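Long-range contacts in ABC transporter, substrate binding protein (Polyamine) (Agrobacterium tumefaciens, PDB 4EUO), which binds gamma-aminobutyric acid in the periplasm as a class D solute-binding protein, and probably delivers it to an ABC transporter for uptake: residues 3-8 / 54-59; 38-43 / 58-63; 219-224 / 287-292. One frame throughout, in Å; residues are numbered along the deposited sequence.

Interactions 1 and 2 sit side by side, their centres about 9 Å apart, and share D58 and V59 on strand 56-60; S7 O also lies 2.8 Å from T38 N, a probable hydrogen bond between them. Interaction 3 follows later in the chain, on the other side of the chain's centre, about 27 Å from interaction 1 and 22 Å from interaction 2, centre to centre. Strand 215-229 links the sites within one sheet, antiparallel to strand 56-60 and parallel to strand 289-291. Interactions 1 and 2 build part of the pocket wall with W8 and E60; interaction 3 pairs strands away from it, the T223 side chain about 11 Å from the ligand.

Interaction 1: residues 3-8 / 54-59. With ABU (gamma-amino-butanoic acid), chain E.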
ATOM      1  N   LEU A   3      -4.829  -7.006 -22.140  1.00 17.65           N
ATOM      2  CA  LEU A   3      -4.327  -7.393 -20.821  1.00 16.59           C
ATOM      3  C   LEU A   3      -5.112  -6.599 -19.788  1.00 16.07           C
ATOM      4  O   LEU A   3      -5.354  -5.417 -20.000  1.00 16.79           O
ATOM      5  CB  LEU A   3      -2.834  -7.041 -20.734  1.00 17.05           C
ATOM      6  CG  LEU A   3      -2.157  -7.431 -19.446  1.00 22.72           C
ATOM      7  CD1 LEU A   3      -1.317  -8.632 -19.635  1.00 27.63           C
ATOM      8  CD2 LEU A   3      -1.330  -6.281 -18.901  1.00 25.40           C
ATOM      9  N   VAL A   4      -5.482  -7.239 -18.659  1.00 13.09           N
ATOM     10  CA  VAL A   4      -6.221  -6.562 -17.608  1.00 11.72           C
ATOM     11  C   VAL A   4      -5.318  -6.369 -16.373  1.00 12.81           C
ATOM     12  O   VAL A   4      -4.749  -7.337 -15.864  1.00 12.83           O
ATOM     13  CB  VAL A   4      -7.502  -7.317 -17.223  1.00 13.93           C
ATOM     14  CG1 VAL A   4      -8.209  -6.624 -16.064  1.00 14.29           C
ATOM     15  CG2 VAL A   4      -8.455  -7.457 -18.423  1.00 15.10           C
ATOM     16  N   PHE A   5      -5.220  -5.118 -15.933  1.00 11.46           N
ATOM     17  CA  PHE A   5      -4.460  -4.720 -14.746  1.00 10.85           C
ATOM     18  C   PHE A   5      -5.391  -4.323 -13.642  1.00 12.28           C
ATOM     19  O   PHE A   5      -6.242  -3.470 -13.849  1.00 12.39           O
ATOM     20  CB  PHE A   5      -3.499  -3.578 -15.116  1.00 12.75           C
ATOM     21  CG  PHE A   5      -2.742  -3.002 -13.936  1.00 12.16           C
ATOM     22  CD1 PHE A   5      -1.791  -3.753 -13.267  1.00 12.51           C
ATOM     23  CD2 PHE A   5      -3.004  -1.722 -13.487  1.00 12.82           C
ATOM     24  CE1 PHE A   5      -1.092  -3.222 -12.177  1.00 12.44           C
ATOM     25  CE2 PHE A   5      -2.304  -1.198 -12.389  1.00 12.81           C
ATOM     26  CZ  PHE A   5      -1.343  -1.946 -11.768  1.00 11.24           C
ATOM     27  N   SER A   6      -5.263  -4.987 -12.475  1.00 10.75           N
ATOM     28  CA  SER A   6      -6.081  -4.668 -11.309  1.00 10.53           C
ATOM     29  C   SER A   6      -5.248  -3.953 -10.267  1.00 10.92           C
ATOM     30  O   SER A   6      -4.146  -4.396  -9.937  1.00 10.20           O
ATOM     31  CB  SER A   6      -6.641  -5.941 -10.683  1.00 10.98           C
ATOM     32  OG  SER A   6      -7.340  -5.663  -9.476  1.00 14.60           O
ATOM     33  N   SER A   7      -5.787  -2.877  -9.716  1.00  9.77           N
ATOM     34  CA  SER A   7      -5.102  -2.125  -8.663  1.00  9.43           C
ATOM     35  C   SER A   7      -6.135  -1.538  -7.701  1.00  9.97           C
ATOM     36  O   SER A   7      -7.267  -2.029  -7.632  1.00  9.93           O
ATOM     37  CB  SER A   7      -4.108  -1.125  -9.255  1.00  9.89           C
ATOM     38  OG  SER A   7      -3.307  -0.570  -8.222  1.00 10.65           O
ATOM     39  N   TRP A   8      -5.754  -0.516  -6.942  1.00  8.78           N
ATOM     40  CA  TRP A   8      -6.495  -0.065  -5.803  1.00  9.19           C
ATOM     41  C   TRP A   8      -7.471   1.052  -6.093  1.00 10.31           C
ATOM     42  O   TRP A   8      -8.025   1.636  -5.158  1.00  9.95           O
ATOM     43  CB  TRP A   8      -5.469   0.325  -4.705  1.00 10.35           C
ATOM     44  CG  TRP A   8      -4.660  -0.871  -4.298  1.00 10.76           C
ATOM     45  CD1 TRP A   8      -3.517  -1.333  -4.892  1.00 12.99           C
ATOM     46  CD2 TRP A   8      -4.999  -1.824  -3.289  1.00 11.24           C
ATOM     47  NE1 TRP A   8      -3.132  -2.520  -4.323  1.00 12.59           N
ATOM     48  CE2 TRP A   8      -4.033  -2.861  -3.346  1.00 13.06           C
ATOM     49  CE3 TRP A   8      -6.062  -1.937  -2.371  1.00 13.34           C
ATOM     50  CZ2 TRP A   8      -4.052  -3.954  -2.471  1.00 13.99           C
ATOM     51  CZ3 TRP A   8      -6.097  -3.044  -1.527  1.00 16.80           C
ATOM     52  CH2 TRP A   8      -5.084  -4.019  -1.561  1.00 17.33           C
ATOM     53  N   TRP A  54      -7.999 -11.053 -14.282  1.00 11.50           N
ATOM     54  CA  TRP A  54      -6.988 -10.045 -13.912  1.00 11.26           C
ATOM     55  C   TRP A  54      -5.657 -10.668 -14.267  1.00 10.81           C
ATOM     56  O   TRP A  54      -5.312 -11.684 -13.706  1.00 11.34           O
ATOM     57  CB  TRP A  54      -7.052  -9.772 -12.407  1.00 10.85           C
ATOM     58  CG  TRP A  54      -8.289  -9.099 -11.903  1.00 10.70           C
ATOM     59  CD1 TRP A  54      -9.290  -8.523 -12.639  1.00 13.08           C
ATOM     60  CD2 TRP A  54      -8.656  -8.933 -10.523  1.00 10.56           C
ATOM     61  NE1 TRP A  54     -10.244  -7.983 -11.797  1.00 12.20           N
ATOM     62  CE2 TRP A  54      -9.889  -8.246 -10.495  1.00 12.28           C
ATOM     63  CE3 TRP A  54      -8.073  -9.329  -9.305  1.00 12.01           C
ATOM     64  CZ2 TRP A  54     -10.537  -7.919  -9.291  1.00 12.40           C
ATOM     65  CZ3 TRP A  54      -8.710  -8.992  -8.111  1.00 12.44           C
ATOM     66  CH2 TRP A  54      -9.928  -8.301  -8.113  1.00 13.27           C
ATOM     67  N   ASP A  55      -4.912 -10.074 -15.198  1.00 10.84           N
ATOM     68  CA  ASP A  55      -3.630 -10.647 -15.633  1.00 10.67           C
ATOM     69  C   ASP A  55      -2.441 -10.214 -14.774  1.00 10.87           C
ATOM     70  O   ASP A  55      -1.542 -11.001 -14.524  1.00 11.20           O
ATOM     71  CB  ASP A  55      -3.409 -10.301 -17.113  1.00 11.85           C
ATOM     72  CG  ASP A  55      -4.539 -10.846 -17.956  1.00 13.53           C
ATOM     73  OD1 ASP A  55      -4.806 -12.049 -17.851  1.00 14.08           O
ATOM     74  OD2 ASP A  55      -5.206 -10.044 -18.625  1.00 13.08           O
ATOM     75  N   VAL A  56      -2.476  -8.958 -14.344  1.00 10.62           N
ATOM     76  CA  VAL A  56      -1.461  -8.429 -13.438  1.00 10.42           C
ATOM     77  C   VAL A  56      -2.248  -7.736 -12.343  1.00 11.78           C
ATOM     78  O   VAL A  56      -3.168  -6.960 -12.614  1.00 11.60           O
ATOM     79  CB  VAL A  56      -0.482  -7.464 -14.129  1.00 11.98           C
ATOM     80  CG1 VAL A  56       0.452  -6.811 -13.093  1.00 12.61           C
ATOM     81  CG2 VAL A  56       0.348  -8.202 -15.195  1.00 12.50           C
ATOM     82  N   VAL A  57      -1.888  -8.044 -11.092  1.00  9.74           N
ATOM     83  CA  VAL A  57      -2.557  -7.425  -9.953  1.00  8.34           C
ATOM     84  C   VAL A  57      -1.520  -6.735  -9.061  1.00  9.31           C
ATOM     85  O   VAL A  57      -0.488  -7.308  -8.726  1.00  9.39           O
ATOM     86  CB  VAL A  57      -3.342  -8.470  -9.133  1.00 10.11           C
ATOM     87  CG1 VAL A  57      -4.203  -7.811  -8.046  1.00 10.36           C
ATOM     88  CG2 VAL A  57      -4.256  -9.344 -10.017  1.00 10.87           C
ATOM     89  N   ASP A  58      -1.858  -5.522  -8.648  1.00  7.74           N
ATOM     90  CA  ASP A  58      -1.067  -4.828  -7.651  1.00  7.77           C
ATOM     91  C   ASP A  58      -1.657  -5.236  -6.281  1.00  8.67           C
ATOM     92  O   ASP A  58      -2.838  -5.004  -5.991  1.00  9.20           O
ATOM     93  CB  ASP A  58      -1.186  -3.326  -7.895  1.00  8.84           C
ATOM     94  CG  ASP A  58      -0.404  -2.487  -6.920  1.00  8.88           C
ATOM     95  OD1 ASP A  58      -0.594  -2.675  -5.702  1.00 10.05           O
ATOM     96  OD2 ASP A  58       0.403  -1.671  -7.371  1.00 10.04           O
ATOM     97  N   VAL A  59      -0.805  -5.875  -5.466  1.00  8.43           N
ATOM     98  CA  VAL A  59      -1.229  -6.399  -4.164  1.00  8.02           C
ATOM     99  C   VAL A  59      -0.313  -5.885  -3.068  1.00  8.50           C
ATOM    100  O   VAL A  59       0.769  -5.379  -3.334  1.00  8.33           O
ATOM    101  CB  VAL A  59      -1.217  -7.961  -4.163  1.00  9.36           C
ATOM    102  CG1 VAL A  59      -2.186  -8.529  -5.188  1.00  9.48           C
ATOM    103  CG2 VAL A  59       0.195  -8.505  -4.379  1.00  9.65           C
TER
HETATM  104  N   ABU E 404      -1.512  -1.050  -0.712  1.00 15.93           N
HETATM  105  CD  ABU E 404      -1.226   0.375  -0.923  1.00 11.32           C
HETATM  106  CB  ABU E 404      -2.219   1.010  -1.865  1.00 11.35           C
HETATM  107  CG  ABU E 404      -1.864   2.444  -2.066  1.00 11.20           C
HETATM  108  C   ABU E 404      -2.848   3.254  -2.883  1.00  9.76           C
HETATM  109  O   ABU E 404      -2.780   4.580  -2.788  1.00  9.30           O
HETATM  110  OXT ABU E 404      -3.825   2.713  -3.568  1.00  9.40           O
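F5 and S6 pair with V56 and V57 in parallel register, joining neighbouring strands 3-6 and 56-59 of the sheet in this periplasmic binding protein fold. S6 N donates to V56 O and D58 N to S6 O, both nearly straight bonds of 2.9 Å. Further back, V4 O accepts from both D55 N and V56 N, while V4 N donates to D55 OD2 (2.8 Å) on the lone pair turned away from OD1; T234 holds OD1. On the face with S6 and V57, S6 CB stands over the five-membered ring of W54, 3.8 Å from its centroid, a CH-pi contact. The opposite face carries F5, whose CD1 meets V56 CG1 at 3.8 Å. W8 can be followed outward. Its CB lies 3.1 Å from OXT of the bound gamma-aminobutyrate, and CG is near both OXT and the ligand's CB, which lies over one indole face. CD1 then passes D58 OD1, and CZ2 at the far rim comes to V59 CA. D58 reaches the indole because its CG is anti to the backbone N (chi1 -180°), and S98 and Q16 hold its other oxygen, OD2. W8 NE1 donates to D58 OD1 at 2.9 Å; the oxygen lies close to the indole plane, yet the nitrogen meets it from above the carboxylate plane, with a bent N-H...O angle of 135°.

Interaction 2: residues 38-43 / 58-63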
ATOM      1  N   THR A  38      -8.334  -4.228  -6.188  1.00 11.86           N
ATOM      2  CA  THR A  38      -7.727  -5.467  -5.748  1.00 11.30           C
ATOM      3  C   THR A  38      -8.500  -6.013  -4.575  1.00 11.76           C
ATOM      4  O   THR A  38      -8.747  -5.305  -3.592  1.00 12.25           O
ATOM      5  CB  THR A  38      -6.281  -5.243  -5.379  1.00 13.69           C
ATOM      6  OG1 THR A  38      -5.636  -4.875  -6.599  1.00 15.33           O
ATOM      7  CG2 THR A  38      -5.608  -6.499  -4.767  1.00 13.68           C
ATOM      8  N   ASP A  39      -8.833  -7.292  -4.638  1.00 10.56           N
ATOM      9  CA  ASP A  39      -9.604  -7.967  -3.618  1.00 10.32           C
ATOM     10  C   ASP A  39      -9.112  -9.395  -3.611  1.00 11.03           C
ATOM     11  O   ASP A  39      -9.221 -10.081  -4.635  1.00 10.51           O
ATOM     12  CB  ASP A  39     -11.089  -7.854  -3.979  1.00 11.86           C
ATOM     13  CG  ASP A  39     -12.029  -8.492  -2.984  1.00 16.33           C
ATOM     14  OD1 ASP A  39     -12.920  -7.770  -2.470  1.00 22.68           O
ATOM     15  OD2 ASP A  39     -11.877  -9.697  -2.710  1.00 13.53           O
ATOM     16  N   TYR A  40      -8.561  -9.842  -2.479  1.00 10.58           N
ATOM     17  CA  TYR A  40      -7.958 -11.152  -2.434  1.00  9.63           C
ATOM     18  C   TYR A  40      -8.972 -12.273  -2.523  1.00 13.32           C
ATOM     19  O   TYR A  40      -8.642 -13.336  -3.080  1.00 12.24           O
ATOM     20  CB  TYR A  40      -7.065 -11.284  -1.201  1.00 10.41           C
ATOM     21  CG  TYR A  40      -6.049 -10.158  -1.088  1.00  9.78           C
ATOM     22  CD1 TYR A  40      -5.289  -9.755  -2.186  1.00 10.32           C
ATOM     23  CD2 TYR A  40      -5.811  -9.537   0.129  1.00  9.54           C
ATOM     24  CE1 TYR A  40      -4.362  -8.714  -2.085  1.00 10.61           C
ATOM     25  CE2 TYR A  40      -4.899  -8.501   0.246  1.00  9.81           C
ATOM     26  CZ  TYR A  40      -4.170  -8.101  -0.860  1.00 10.20           C
ATOM     27  OH  TYR A  40      -3.274  -7.070  -0.802  1.00  8.94           O
ATOM     28  N   GLY A  41     -10.192 -12.030  -2.041  1.00 12.62           N
ATOM     29  CA  GLY A  41     -11.261 -13.027  -2.168  1.00 11.82           C
ATOM     30  C   GLY A  41     -11.646 -13.207  -3.630  1.00 12.80           C
ATOM     31  O   GLY A  41     -11.822 -14.346  -4.092  1.00 13.26           O
ATOM     32  N   LYS A  42     -11.774 -12.098  -4.380  1.00 11.33           N
ATOM     33  CA  LYS A  42     -12.088 -12.182  -5.813  1.00 11.04           C
ATOM     34  C   LYS A  42     -10.930 -12.817  -6.595  1.00 12.80           C
ATOM     35  O   LYS A  42     -11.182 -13.554  -7.562  1.00 12.47           O
ATOM     36  CB  LYS A  42     -12.425 -10.817  -6.412  1.00 13.33           C
ATOM     37  CG  LYS A  42     -13.749 -10.275  -5.880  1.00 19.58           C
ATOM     38  CD  LYS A  42     -14.151  -8.999  -6.592  1.00 26.79           C
ATOM     39  CE  LYS A  42     -15.356  -8.356  -5.948  1.00 38.41           C
ATOM     40  NZ  LYS A  42     -16.117  -7.516  -6.911  1.00 52.22           N
ATOM     41  N   LEU A  43      -9.673 -12.553  -6.197  1.00 11.40           N
ATOM     42  CA  LEU A  43      -8.519 -13.161  -6.872  1.00 11.05           C
ATOM     43  C   LEU A  43      -8.605 -14.669  -6.685  1.00 11.67           C
ATOM     44  O   LEU A  43      -8.528 -15.426  -7.660  1.00 11.38           O
ATOM     45  CB  LEU A  43      -7.200 -12.582  -6.269  1.00 11.13           C
ATOM     46  CG  LEU A  43      -5.925 -12.808  -7.099  1.00 12.19           C
ATOM     47  CD1 LEU A  43      -4.828 -11.774  -6.737  1.00 12.04           C
ATOM     48  CD2 LEU A  43      -5.385 -14.231  -6.958  1.00 14.11           C
ATOM     49  N   ASP A  58      -1.858  -5.522  -8.648  1.00  7.74           N
ATOM     50  CA  ASP A  58      -1.067  -4.828  -7.651  1.00  7.77           C
ATOM     51  C   ASP A  58      -1.657  -5.236  -6.281  1.00  8.67           C
ATOM     52  O   ASP A  58      -2.838  -5.004  -5.991  1.00  9.20           O
ATOM     53  CB  ASP A  58      -1.186  -3.326  -7.895  1.00  8.84           C
ATOM     54  CG  ASP A  58      -0.404  -2.487  -6.920  1.00  8.88           C
ATOM     55  OD1 ASP A  58      -0.594  -2.675  -5.702  1.00 10.05           O
ATOM     56  OD2 ASP A  58       0.403  -1.671  -7.371  1.00 10.04           O
ATOM     57  N   VAL A  59      -0.805  -5.875  -5.466  1.00  8.43           N
ATOM     58  CA  VAL A  59      -1.229  -6.399  -4.164  1.00  8.02           C
ATOM     59  C   VAL A  59      -0.313  -5.885  -3.068  1.00  8.50           C
ATOM     60  O   VAL A  59       0.769  -5.379  -3.334  1.00  8.33           O
ATOM     61  CB  VAL A  59      -1.217  -7.961  -4.163  1.00  9.36           C
ATOM     62  CG1 VAL A  59      -2.186  -8.529  -5.188  1.00  9.48           C
ATOM     63  CG2 VAL A  59       0.195  -8.505  -4.379  1.00  9.65           C
ATOM     64  N   GLU A  60      -0.709  -6.114  -1.803  1.00  7.65           N
ATOM     65  CA  GLU A  60       0.184  -5.807  -0.694  1.00  8.09           C
ATOM     66  C   GLU A  60       1.306  -6.831  -0.633  1.00  8.95           C
ATOM     67  O   GLU A  60       1.068  -8.031  -0.887  1.00  8.66           O
ATOM     68  CB  GLU A  60      -0.621  -5.768   0.610  1.00  9.09           C
ATOM     69  CG  GLU A  60      -1.482  -4.500   0.657  1.00  9.00           C
ATOM     70  CD  GLU A  60      -2.764  -4.614   1.462  1.00 10.09           C
ATOM     71  OE1 GLU A  60      -3.392  -5.691   1.488  1.00  8.85           O
ATOM     72  OE2 GLU A  60      -3.194  -3.573   2.000  1.00 11.45           O
ATOM     73  N   GLY A  61       2.512  -6.391  -0.249  1.00  8.28           N
ATOM     74  CA  GLY A  61       3.658  -7.301  -0.270  1.00  8.46           C
ATOM     75  C   GLY A  61       3.558  -8.496   0.656  1.00  9.82           C
ATOM     76  O   GLY A  61       4.124  -9.562   0.348  1.00  9.37           O
ATOM     77  N   ASP A  62       2.874  -8.363   1.791  1.00  8.21           N
ATOM     78  CA  ASP A  62       2.750  -9.511   2.689  1.00  8.21           C
ATOM     79  C   ASP A  62       1.845 -10.588   2.079  1.00 10.02           C
ATOM     80  O   ASP A  62       2.109 -11.782   2.223  1.00 11.22           O
ATOM     81  CB  ASP A  62       2.256  -9.074   4.071  1.00  9.63           C
ATOM     82  CG  ASP A  62       0.827  -8.587   4.072  1.00 10.25           C
ATOM     83  OD1 ASP A  62       0.548  -7.562   3.395  1.00 10.29           O
ATOM     84  OD2 ASP A  62      -0.013  -9.245   4.698  1.00 10.07           O
ATOM     85  N   TYR A  63       0.785 -10.154   1.383  1.00  8.83           N
ATOM     86  CA  TYR A  63      -0.052 -11.090   0.653  1.00  8.64           C
ATOM     87  C   TYR A  63       0.785 -11.761  -0.453  1.00 10.04           C
ATOM     88  O   TYR A  63       0.802 -13.009  -0.558  1.00 10.32           O
ATOM     89  CB  TYR A  63      -1.263 -10.372   0.043  1.00  9.75           C
ATOM     90  CG  TYR A  63      -2.013 -11.254  -0.927  1.00  9.37           C
ATOM     91  CD1 TYR A  63      -3.005 -12.124  -0.484  1.00 11.37           C
ATOM     92  CD2 TYR A  63      -1.713 -11.234  -2.295  1.00  9.62           C
ATOM     93  CE1 TYR A  63      -3.700 -12.941  -1.382  1.00 11.39           C
ATOM     94  CE2 TYR A  63      -2.402 -12.046  -3.197  1.00 10.65           C
ATOM     95  CZ  TYR A  63      -3.385 -12.890  -2.732  1.00 11.76           C
ATOM     96  OH  TYR A  63      -4.067 -13.678  -3.635  1.00 12.96           O
TER
HETATM   97  O   HOH W   1      -6.281 -14.731  -2.690  1.00 14.65           O
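The rings of Y40 and Y63 lie almost parallel, 6° apart, in an offset stack with centroids 3.9 Å from each other. Y63 CD1 sits over the centre of one Y40 face and Y40 CD1 over the centre of one Y63 face, the two side chains running in opposite directions; Y63 CB adds a CH-pi contact over the Y40 ring. At the Y40 edge, V59 CG1 comes to CE1 at 3.8 Å, and E60 OE1 approaches near the ring plane. A water lies in the plane of the Y63 ring, 2.6 Å from Y63 OH, and donates to Y40 O, while L43 CD2 packs against the same Y63 hydroxyl at 3.6 Å. The first turns of helices 40-48 and 61-67 are thus brought together beside the end of strand 56-60. D39 caps the first helix, its OD2 accepting from K42 N. T38 OG1 donates to D58 O (2.9 Å), tying the preceding loop to the strand; chi1 -65° places OG1 beside the backbone N and CG2 anti to it, toward V59 CG1. Y40 OH both donates to E60 OE1 (2.7 Å), from above the carboxylate plane, and accepts from E60 N (2.9 Å), gripping side chain and main chain of one residue. Y40, a second-shell residue, and Y135, bonded to OE2, together probably hold the buried E60 carboxylate in place in the ligand pocket.

Interaction 3: residues 219-224 / 287-292; sequences AQNITA and ESQVNA
I222 pairs with V290 in parallel strands 221-224 and 289-291, their side chains side by side on one face, flanked by the pairs N221-Q289 and T223-N291; the strand axes cross at 33°. Strand 289-291 thereby adds an edge to the mixed sheet beside the long strand 215-229. The backbone bonds are V290 N to N221 O and T223 N to V290 O, each 2.8 Å, followed by A292 N to T223 O. Where the chain turns a corner at A219 and Q220, Q220 N donates to S288 OG, and the bond from N221 N to S288 O is weak.

Polar side chains gather on the face of N221, T223, Q289 and N291. Q289 NE2 donates to N221 OD1 at 2.9 Å, in plane with both amides and on a lone pair, although the amides are turned 75° against each other. NE2 also donates to P282 O, while N221 ND2 bonds to W218 O and Q285 O. N291 ND2 reaches T223 OG1 (2.8 Å) almost straight, with the hydroxyl in its amide plane. T223 chi1 of 65° sets OG1 between the backbone N and the carbonyl carbon and turns CG2 against Q289 NE2. A water joins T223 OG1 to A292 O.

Among apolar contacts, I222 CG2 meets A292 CB at 3.8 Å, and V290 CG2 approaches Q220 CB at the corner. The sheet edge is thus split by chemistry: I222 and V290 turn to L148 of helix 142-149, with two separate hydrogen-bonded pairs on the reverse, consistent with side chains as well as backbone setting the register.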
ATOM      1  N   ALA A 219       6.078  11.562  11.246  1.00  9.05           N
ATOM      2  CA  ALA A 219       6.718  11.072  12.467  1.00  9.91           C
ATOM      3  C   ALA A 219       6.407   9.584  12.684  1.00 11.15           C
ATOM      4  O   ALA A 219       5.256   9.189  12.829  1.00 10.07           O
ATOM      5  CB  ALA A 219       6.261  11.901  13.670  1.00 11.19           C
ATOM      6  N   GLN A 220       7.459   8.767  12.754  1.00  9.61           N
ATOM      7  CA  GLN A 220       7.354   7.301  12.861  1.00  9.22           C
ATOM      8  C   GLN A 220       6.502   6.731  11.703  1.00  9.79           C
ATOM      9  O   GLN A 220       5.779   5.763  11.883  1.00  9.43           O
ATOM     10  CB  GLN A 220       6.840   6.803  14.215  1.00  9.46           C
ATOM     11  CG  GLN A 220       7.733   7.231  15.389  1.00 10.47           C
ATOM     12  CD  GLN A 220       7.110   6.739  16.659  1.00 11.44           C
ATOM     13  OE1 GLN A 220       5.971   7.036  16.995  1.00 11.35           O
ATOM     14  NE2 GLN A 220       7.838   5.899  17.387  1.00 13.21           N
ATOM     15  N   ASN A 221       6.589   7.332  10.524  1.00  8.84           N
ATOM     16  CA  ASN A 221       5.801   6.822   9.371  1.00  8.24           C
ATOM     17  C   ASN A 221       6.165   5.353   9.183  1.00  8.91           C
ATOM     18  O   ASN A 221       7.322   4.976   9.369  1.00  9.07           O
ATOM     19  CB  ASN A 221       6.042   7.661   8.141  1.00  8.86           C
ATOM     20  CG  ASN A 221       7.414   7.538   7.539  1.00  8.81           C
ATOM     21  OD1 ASN A 221       7.650   6.719   6.637  1.00  9.24           O
ATOM     22  ND2 ASN A 221       8.354   8.427   7.960  1.00 10.36           N
ATOM     23  N   ILE A 222       5.178   4.524   8.808  1.00  8.72           N
ATOM     24  CA  ILE A 222       5.370   3.083   8.746  1.00  7.57           C
ATOM     25  C   ILE A 222       5.443   2.664   7.297  1.00  8.69           C
ATOM     26  O   ILE A 222       4.452   2.797   6.557  1.00  8.47           O
ATOM     27  CB  ILE A 222       4.240   2.386   9.494  1.00  8.39           C
ATOM     28  CG1 ILE A 222       4.196   2.817  10.975  1.00  8.37           C
ATOM     29  CG2 ILE A 222       4.368   0.844   9.344  1.00 10.75           C
ATOM     30  CD1 ILE A 222       2.845   2.456  11.611  1.00  9.82           C
ATOM     31  N   THR A 223       6.601   2.140   6.870  1.00  8.44           N
ATOM     32  CA  THR A 223       6.776   1.773   5.466  1.00  8.28           C
ATOM     33  C   THR A 223       6.360   0.360   5.164  1.00  9.73           C
ATOM     34  O   THR A 223       6.373  -0.532   6.029  1.00  9.07           O
ATOM     35  CB  THR A 223       8.237   1.917   5.011  1.00 10.43           C
ATOM     36  OG1 THR A 223       9.043   0.983   5.725  1.00 11.62           O
ATOM     37  CG2 THR A 223       8.773   3.278   5.248  1.00 11.07           C
ATOM     38  N   ALA A 224       5.970   0.152   3.904  1.00  8.02           N
ATOM     39  CA  ALA A 224       5.633  -1.142   3.349  1.00  8.17           C
ATOM     40  C   ALA A 224       5.730  -1.012   1.835  1.00  9.11           C
ATOM     41  O   ALA A 224       6.090   0.057   1.334  1.00  8.61           O
ATOM     42  CB  ALA A 224       4.240  -1.601   3.801  1.00  9.73           C
ATOM     43  N   GLU A 287      13.966  10.524   8.926  1.00 16.32           N
ATOM     44  CA  GLU A 287      14.312  11.124  10.241  1.00 18.15           C
ATOM     45  C   GLU A 287      13.740  10.284  11.381  1.00 20.15           C
ATOM     46  O   GLU A 287      14.428   9.942  12.353  1.00 19.02           O
ATOM     47  CB  GLU A 287      13.754  12.551  10.337  1.00 20.49           C
ATOM     48  CG  GLU A 287      14.276  13.380  11.500  1.00 35.88           C
ATOM     49  CD  GLU A 287      14.106  14.869  11.260  1.00 64.80           C
ATOM     50  OE1 GLU A 287      14.969  15.460  10.568  1.00 62.61           O
ATOM     51  OE2 GLU A 287      13.088  15.435  11.718  1.00 61.15           O
ATOM     52  N   SER A 288      12.464   9.916  11.244  1.00 15.09           N
ATOM     53  CA  SER A 288      11.790   9.108  12.245  1.00 13.95           C
ATOM     54  C   SER A 288      10.860   8.232  11.430  1.00 13.90           C
ATOM     55  O   SER A 288       9.782   8.658  11.018  1.00 13.35           O
ATOM     56  CB  SER A 288      10.983   9.998  13.178  1.00 16.34           C
ATOM     57  OG  SER A 288      10.282   9.184  14.095  1.00 17.46           O
ATOM     58  N   GLN A 289      11.307   7.015  11.167  1.00 10.90           N
ATOM     59  CA  GLN A 289      10.578   6.084  10.304  1.00 10.41           C
ATOM     60  C   GLN A 289      10.648   4.678  10.892  1.00 13.31           C
ATOM     61  O   GLN A 289      11.662   4.276  11.490  1.00 12.78           O
ATOM     62  CB  GLN A 289      11.224   6.107   8.913  1.00 10.93           C
ATOM     63  CG  GLN A 289      10.500   5.266   7.849  1.00 11.90           C
ATOM     64  CD  GLN A 289      11.061   5.525   6.502  1.00 13.30           C
ATOM     65  OE1 GLN A 289      12.202   5.147   6.206  1.00 13.86           O
ATOM     66  NE2 GLN A 289      10.289   6.138   5.619  1.00 12.28           N
ATOM     67  N   VAL A 290       9.577   3.911  10.670  1.00 10.37           N
ATOM     68  CA  VAL A 290       9.449   2.516  11.132  1.00  9.90           C
ATOM     69  C   VAL A 290       9.229   1.657   9.892  1.00 11.33           C
ATOM     70  O   VAL A 290       8.447   2.036   9.020  1.00 12.34           O
ATOM     71  CB  VAL A 290       8.252   2.438  12.108  1.00 12.79           C
ATOM     72  CG1 VAL A 290       7.973   0.997  12.533  1.00 13.84           C
ATOM     73  CG2 VAL A 290       8.494   3.311  13.342  1.00 13.42           C
ATOM     74  N   ASN A 291       9.876   0.507   9.783  1.00 11.59           N
ATOM     75  CA  ASN A 291       9.703  -0.331   8.623  1.00 11.02           C
ATOM     76  C   ASN A 291       8.852  -1.524   8.982  1.00 11.67           C
ATOM     77  O   ASN A 291       9.276  -2.346   9.787  1.00 12.18           O
ATOM     78  CB  ASN A 291      11.084  -0.765   8.106  1.00 12.51           C
ATOM     79  CG  ASN A 291      11.978   0.423   7.833  1.00 23.79           C
ATOM     80  OD1 ASN A 291      13.048   0.572   8.437  1.00 27.25           O
ATOM     81  ND2 ASN A 291      11.557   1.323   6.963  1.00 16.00           N
ATOM     82  N   ALA A 292       7.645  -1.639   8.424  1.00  9.85           N
ATOM     83  CA  ALA A 292       6.847  -2.818   8.687  1.00  9.71           C
ATOM     84  C   ALA A 292       7.516  -4.028   8.071  1.00 11.33           C
ATOM     85  O   ALA A 292       8.186  -3.936   7.027  1.00 11.91           O
ATOM     86  CB  ALA A 292       5.423  -2.657   8.153  1.00 10.81           C
TER
HETATM   87  O   HOH W   2       9.030  -1.795   5.307  1.00 18.85           O